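Local atomic coordinates of 5-oxoprolinase subunit A (PDB entry 2DFA), a protein that probably catalyses, together with its partner subunits PxpB and PxpC, the ATP-dependent cleavage of 5-oxoproline to L-glutamate. Residues L103-H111 with V132-V142. Residues are numbered along the deposited sequence; the frame is centred on the assembly and turned at random.
Sequences LPLHHVKPH and VKAFDPGLPLV
A single parallel bridge at Val108 and Leu141 links the extended loop 103-111 to strand 141-143 in the curled, barrel-like parallel sheet, with helices 112-120 and 122-135 making the crossover between them. Both backbone polar atoms of Val108 are bonded: its N donates to Pro140 O at 3.2 Å, somewhat bent (144° at the hydrogen), while its O accepts from Val142 N at 3.0 Å in an almost straight bond (177°). The Val108 methyls lie against Val132 near the end of helix 122-135, with CG1 anti to the backbone N (chi1 175°); CG1 meets Val132 CG2 tip to tip at 3.8 Å, and Leu141 CD1 lies 3.9 Å from Val108 CG1. An alanine here loses both methyls, which would probably open a gap beside Val132 CG2 and Leu139 CD1. Further back, Leu105 and Leu139 cross at about a right angle, CD2 of the first 3.6 Å from CD1 of the second, and Phe135 CE2 closes on the same Leu105 methyl. Pro140 packs tightly, its CG 3.1 Å from His106 O. Val142 CG2 lies 3.8 Å from His107 CD2. That ring is held by its two nitrogens: ND1 shares a 2.8 Å hydrogen bond with His106 ND1, and NE2 bonds Asn32; His106 NE2 in turn bonds the C-terminal carboxylate of Phe250. His106, His107 and Lys109 bond through their backbones to strand 58-62. Helix 80-100 covers Leu105 and Phe135 through Ile91, and helix 148-155 covers Leu141 through Tyr149 and Ala153, while the extended Lys109 forms a salt bridge with Glu163 of strand 160-164.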
ATOM      1  N   LEU A 103     -26.231  -4.262 -12.023  1.00 39.95           N
ATOM      2  CA  LEU A 103     -26.632  -2.896 -11.705  1.00 39.75           C
ATOM      3  C   LEU A 103     -25.847  -1.887 -12.529  1.00 39.19           C
ATOM      4  O   LEU A 103     -24.710  -2.141 -12.929  1.00 38.23           O
ATOM      5  CB  LEU A 103     -26.403  -2.605 -10.219  1.00 40.50           C
ATOM      6  CG  LEU A 103     -27.154  -3.472  -9.207  1.00 43.05           C
ATOM      7  CD1 LEU A 103     -26.687  -3.139  -7.801  1.00 42.73           C
ATOM      8  CD2 LEU A 103     -28.654  -3.238  -9.346  1.00 43.24           C
ATOM      9  N   PRO A 104     -26.447  -0.719 -12.796  1.00 38.64           N
ATOM     10  CA  PRO A 104     -25.745   0.298 -13.578  1.00 37.89           C
ATOM     11  C   PRO A 104     -24.968   1.224 -12.645  1.00 36.76           C
ATOM     12  O   PRO A 104     -25.237   1.269 -11.442  1.00 33.97           O
ATOM     13  CB  PRO A 104     -26.886   1.029 -14.268  1.00 40.02           C
ATOM     14  CG  PRO A 104     -27.925   1.068 -13.169  1.00 40.32           C
ATOM     15  CD  PRO A 104     -27.859  -0.344 -12.583  1.00 39.58           C
ATOM     16  N   LEU A 105     -23.990   1.938 -13.192  1.00 36.18           N
ATOM     17  CA  LEU A 105     -23.231   2.905 -12.406  1.00 34.62           C
ATOM     18  C   LEU A 105     -24.111   4.147 -12.493  1.00 35.15           C
ATOM     19  O   LEU A 105     -24.301   4.708 -13.570  1.00 35.95           O
ATOM     20  CB  LEU A 105     -21.870   3.181 -13.041  1.00 34.38           C
ATOM     21  CG  LEU A 105     -21.036   4.229 -12.303  1.00 35.15           C
ATOM     22  CD1 LEU A 105     -20.737   3.749 -10.878  1.00 33.61           C
ATOM     23  CD2 LEU A 105     -19.750   4.490 -13.077  1.00 33.65           C
ATOM     24  N   HIS A 106     -24.652   4.565 -11.357  1.00 34.38           N
ATOM     25  CA  HIS A 106     -25.576   5.693 -11.302  1.00 34.43           C
ATOM     26  C   HIS A 106     -24.986   7.094 -11.414  1.00 34.11           C
ATOM     27  O   HIS A 106     -25.563   7.969 -12.066  1.00 34.78           O
ATOM     28  CB  HIS A 106     -26.406   5.570 -10.024  1.00 35.27           C
ATOM     29  CG  HIS A 106     -27.431   6.645  -9.853  1.00 36.70           C
ATOM     30  ND1 HIS A 106     -27.265   7.698  -8.981  1.00 35.82           N
ATOM     31  CD2 HIS A 106     -28.654   6.806 -10.414  1.00 37.60           C
ATOM     32  CE1 HIS A 106     -28.345   8.458  -9.005  1.00 37.54           C
ATOM     33  NE2 HIS A 106     -29.202   7.941  -9.866  1.00 37.12           N
ATOM     34  N   HIS A 107     -23.841   7.320 -10.782  1.00 33.07           N
ATOM     35  CA  HIS A 107     -23.224   8.638 -10.822  1.00 31.18           C
ATOM     36  C   HIS A 107     -21.775   8.568 -10.350  1.00 29.36           C
ATOM     37  O   HIS A 107     -21.253   7.493 -10.065  1.00 28.68           O
ATOM     38  CB  HIS A 107     -23.987   9.593  -9.897  1.00 30.62           C
ATOM     39  CG  HIS A 107     -23.941   9.193  -8.453  1.00 31.94           C
ATOM     40  ND1 HIS A 107     -24.740   8.199  -7.927  1.00 32.21           N
ATOM     41  CD2 HIS A 107     -23.151   9.613  -7.437  1.00 32.23           C
ATOM     42  CE1 HIS A 107     -24.442   8.024  -6.652  1.00 34.02           C
ATOM     43  NE2 HIS A 107     -23.478   8.871  -6.330  1.00 32.37           N
ATOM     44  N   VAL A 108     -21.140   9.730 -10.298  1.00 29.69           N
ATOM     45  CA  VAL A 108     -19.777   9.843  -9.799  1.00 29.59           C
ATOM     46  C   VAL A 108     -19.740  11.070  -8.905  1.00 30.40           C
ATOM     47  O   VAL A 108     -20.341  12.104  -9.215  1.00 32.14           O
ATOM     48  CB  VAL A 108     -18.736  10.016 -10.930  1.00 29.95           C
ATOM     49  CG1 VAL A 108     -17.348  10.265 -10.316  1.00 29.57           C
ATOM     50  CG2 VAL A 108     -18.694   8.766 -11.804  1.00 28.61           C
ATOM     51  N   LYS A 109     -19.049  10.939  -7.778  1.00 31.20           N
ATOM     52  CA  LYS A 109     -18.901  12.022  -6.824  1.00 31.45           C
ATOM     53  C   LYS A 109     -17.551  11.861  -6.129  1.00 31.30           C
ATOM     54  O   LYS A 109     -17.340  10.901  -5.387  1.00 30.64           O
ATOM     55  CB  LYS A 109     -20.004  11.969  -5.770  1.00 32.85           C
ATOM     56  CG  LYS A 109     -19.835  12.982  -4.645  1.00 36.80           C
ATOM     57  CD  LYS A 109     -20.846  12.711  -3.532  1.00 39.24           C
ATOM     58  CE  LYS A 109     -20.669  13.648  -2.353  1.00 41.88           C
ATOM     59  NZ  LYS A 109     -21.549  13.230  -1.220  1.00 43.25           N
ATOM     60  N   PRO A 110     -16.627  12.798  -6.359  1.00 33.62           N
ATOM     61  CA  PRO A 110     -15.286  12.764  -5.750  1.00 35.44           C
ATOM     62  C   PRO A 110     -15.362  12.740  -4.226  1.00 35.82           C
ATOM     63  O   PRO A 110     -16.303  13.274  -3.637  1.00 35.25           O
ATOM     64  CB  PRO A 110     -14.639  14.050  -6.256  1.00 35.75           C
ATOM     65  CG  PRO A 110     -15.348  14.298  -7.571  1.00 38.84           C
ATOM     66  CD  PRO A 110     -16.779  13.967  -7.243  1.00 34.88           C
ATOM     67  N   HIS A 111     -14.357  12.140  -3.594  1.00 35.47           N
ATOM     68  CA  HIS A 111     -14.311  12.044  -2.137  1.00 35.49           C
ATOM     69  C   HIS A 111     -13.277  12.950  -1.474  1.00 35.55           C
ATOM     70  O   HIS A 111     -12.217  13.225  -2.038  1.00 34.73           O
ATOM     71  CB  HIS A 111     -14.004  10.604  -1.709  1.00 35.93           C
ATOM     72  CG  HIS A 111     -13.529  10.488  -0.291  1.00 39.17           C
ATOM     73  ND1 HIS A 111     -14.386  10.540   0.788  1.00 40.46           N
ATOM     74  CD2 HIS A 111     -12.280  10.393   0.227  1.00 39.38           C
ATOM     75  CE1 HIS A 111     -13.686  10.482   1.908  1.00 40.35           C
ATOM     76  NE2 HIS A 111     -12.406  10.392   1.596  1.00 38.66           N
ATOM     77  N   VAL A 132     -14.582  10.881 -16.238  1.00 28.56           N
ATOM     78  CA  VAL A 132     -15.968  10.413 -16.202  1.00 29.75           C
ATOM     79  C   VAL A 132     -16.553  10.371 -17.611  1.00 30.31           C
ATOM     80  O   VAL A 132     -17.214   9.403 -17.987  1.00 31.35           O
ATOM     81  CB  VAL A 132     -16.849  11.337 -15.336  1.00 30.15           C
ATOM     82  CG1 VAL A 132     -18.330  10.956 -15.488  1.00 31.65           C
ATOM     83  CG2 VAL A 132     -16.426  11.231 -13.877  1.00 30.06           C
ATOM     84  N   LYS A 133     -16.304  11.423 -18.388  1.00 30.79           N
ATOM     85  CA  LYS A 133     -16.825  11.496 -19.751  1.00 32.01           C
ATOM     86  C   LYS A 133     -16.241  10.404 -20.643  1.00 32.33           C
ATOM     87  O   LYS A 133     -16.951   9.814 -21.459  1.00 33.28           O
ATOM     88  CB  LYS A 133     -16.527  12.870 -20.370  1.00 31.13           C
ATOM     89  CG  LYS A 133     -17.174  13.068 -21.744  1.00 33.49           C
ATOM     90  CD  LYS A 133     -16.818  14.412 -22.357  1.00 33.73           C
ATOM     91  CE  LYS A 133     -17.639  14.676 -23.624  1.00 36.17           C
ATOM     92  NZ  LYS A 133     -17.362  16.028 -24.179  1.00 36.81           N
ATOM     93  N   ALA A 134     -14.946  10.141 -20.488  1.00 31.36           N
ATOM     94  CA  ALA A 134     -14.269   9.121 -21.282  1.00 32.04           C
ATOM     95  C   ALA A 134     -14.813   7.723 -20.992  1.00 33.24           C
ATOM     96  O   ALA A 134     -14.831   6.865 -21.875  1.00 31.66           O
ATOM     97  CB  ALA A 134     -12.752   9.161 -21.014  1.00 34.07           C
ATOM     98  N   PHE A 135     -15.254   7.498 -19.755  1.00 32.28           N
ATOM     99  CA  PHE A 135     -15.796   6.200 -19.356  1.00 33.17           C
ATOM    100  C   PHE A 135     -17.233   6.008 -19.844  1.00 33.26           C
ATOM    101  O   PHE A 135     -17.580   4.950 -20.362  1.00 34.28           O
ATOM    102  CB  PHE A 135     -15.772   6.058 -17.832  1.00 31.50           C
ATOM    103  CG  PHE A 135     -16.208   4.703 -17.343  1.00 32.54           C
ATOM    104  CD1 PHE A 135     -15.358   3.603 -17.448  1.00 34.27           C
ATOM    105  CD2 PHE A 135     -17.473   4.520 -16.794  1.00 34.36           C
ATOM    106  CE1 PHE A 135     -15.766   2.342 -17.013  1.00 33.09           C
ATOM    107  CE2 PHE A 135     -17.885   3.261 -16.357  1.00 34.61           C
ATOM    108  CZ  PHE A 135     -17.030   2.174 -16.468  1.00 33.20           C
ATOM    109  N   ASP A 136     -18.059   7.034 -19.651  1.00 33.04           N
ATOM    110  CA  ASP A 136     -19.467   7.015 -20.058  1.00 35.17           C
ATOM    111  C   ASP A 136     -19.967   8.456 -20.094  1.00 35.31           C
ATOM    112  O   ASP A 136     -20.268   9.049 -19.057  1.00 34.40           O
ATOM    113  CB  ASP A 136     -20.308   6.209 -19.063  1.00 36.06           C
ATOM    114  CG  ASP A 136     -21.783   6.147 -19.452  1.00 39.03           C
ATOM    115  OD1 ASP A 136     -22.195   6.858 -20.398  1.00 35.81           O
ATOM    116  OD2 ASP A 136     -22.532   5.388 -18.802  1.00 40.96           O
ATOM    117  N   PRO A 137     -20.066   9.038 -21.299  1.00 35.30           N
ATOM    118  CA  PRO A 137     -20.559  10.407 -21.510  1.00 34.99           C
ATOM    119  C   PRO A 137     -21.902  10.682 -20.804  1.00 34.34           C
ATOM    120  O   PRO A 137     -22.271  11.815 -20.522  1.00 35.31           O
ATOM    121  CB  PRO A 137     -20.709  10.631 -23.016  1.00 37.13           C
ATOM    122  CG  PRO A 137     -20.132   9.416 -23.735  1.00 37.55           C
ATOM    123  CD  PRO A 137     -20.116   8.326 -22.566  1.00 35.90           C
ATOM    124  N   GLY A 138     -22.665   9.618 -20.558  1.00 33.37           N
ATOM    125  CA  GLY A 138     -23.988   9.772 -19.970  1.00 33.51           C
ATOM    126  C   GLY A 138     -24.000   9.803 -18.449  1.00 35.73           C
ATOM    127  O   GLY A 138     -25.039  10.047 -17.830  1.00 33.56           O
ATOM    128  N   LEU A 139     -22.844   9.564 -17.835  1.00 35.10           N
ATOM    129  CA  LEU A 139     -22.740   9.567 -16.376  1.00 34.51           C
ATOM    130  C   LEU A 139     -22.886  10.947 -15.743  1.00 34.76           C
ATOM    131  O   LEU A 139     -22.158  11.883 -16.086  1.00 36.82           O
ATOM    132  CB  LEU A 139     -21.392   8.985 -15.944  1.00 36.81           C
ATOM    133  CG  LEU A 139     -21.250   7.481 -15.737  1.00 37.78           C
ATOM    134  CD1 LEU A 139     -19.774   7.146 -15.514  1.00 37.26           C
ATOM    135  CD2 LEU A 139     -22.088   7.047 -14.528  1.00 36.22           C
ATOM    136  N   PRO A 140     -23.829  11.097 -14.801  1.00 33.42           N
ATOM    137  CA  PRO A 140     -23.987  12.407 -14.164  1.00 34.72           C
ATOM    138  C   PRO A 140     -22.897  12.600 -13.111  1.00 34.23           C
ATOM    139  O   PRO A 140     -22.474  11.646 -12.463  1.00 34.91           O
ATOM    140  CB  PRO A 140     -25.378  12.326 -13.547  1.00 33.96           C
ATOM    141  CG  PRO A 140     -25.499  10.884 -13.201  1.00 36.55           C
ATOM    142  CD  PRO A 140     -24.918  10.186 -14.406  1.00 34.60           C
ATOM    143  N   LEU A 141     -22.434  13.831 -12.965  1.00 33.33           N
ATOM    144  CA  LEU A 141     -21.407  14.145 -11.985  1.00 34.75           C
ATOM    145  C   LEU A 141     -22.040  15.013 -10.913  1.00 35.42           C
ATOM    146  O   LEU A 141     -22.682  16.018 -11.220  1.00 37.34           O
ATOM    147  CB  LEU A 141     -20.248  14.892 -12.658  1.00 35.64           C
ATOM    148  CG  LEU A 141     -19.009  15.230 -11.822  1.00 38.16           C
ATOM    149  CD1 LEU A 141     -18.427  13.955 -11.213  1.00 36.38           C
ATOM    150  CD2 LEU A 141     -17.979  15.921 -12.710  1.00 36.11           C
ATOM    151  N   VAL A 142     -21.889  14.602  -9.658  1.00 35.07           N
ATOM    152  CA  VAL A 142     -22.426  15.350  -8.527  1.00 35.38           C
ATOM    153  C   VAL A 142     -21.423  16.448  -8.193  1.00 37.44           C
ATOM    154  O   VAL A 142     -20.234  16.178  -8.007  1.00 37.54           O
ATOM    155  CB  VAL A 142     -22.623  14.426  -7.299  1.00 35.71           C
ATOM    156  CG1 VAL A 142     -23.079  15.233  -6.087  1.00 34.48           C
ATOM    157  CG2 VAL A 142     -23.642  13.353  -7.634  1.00 34.34           C
TER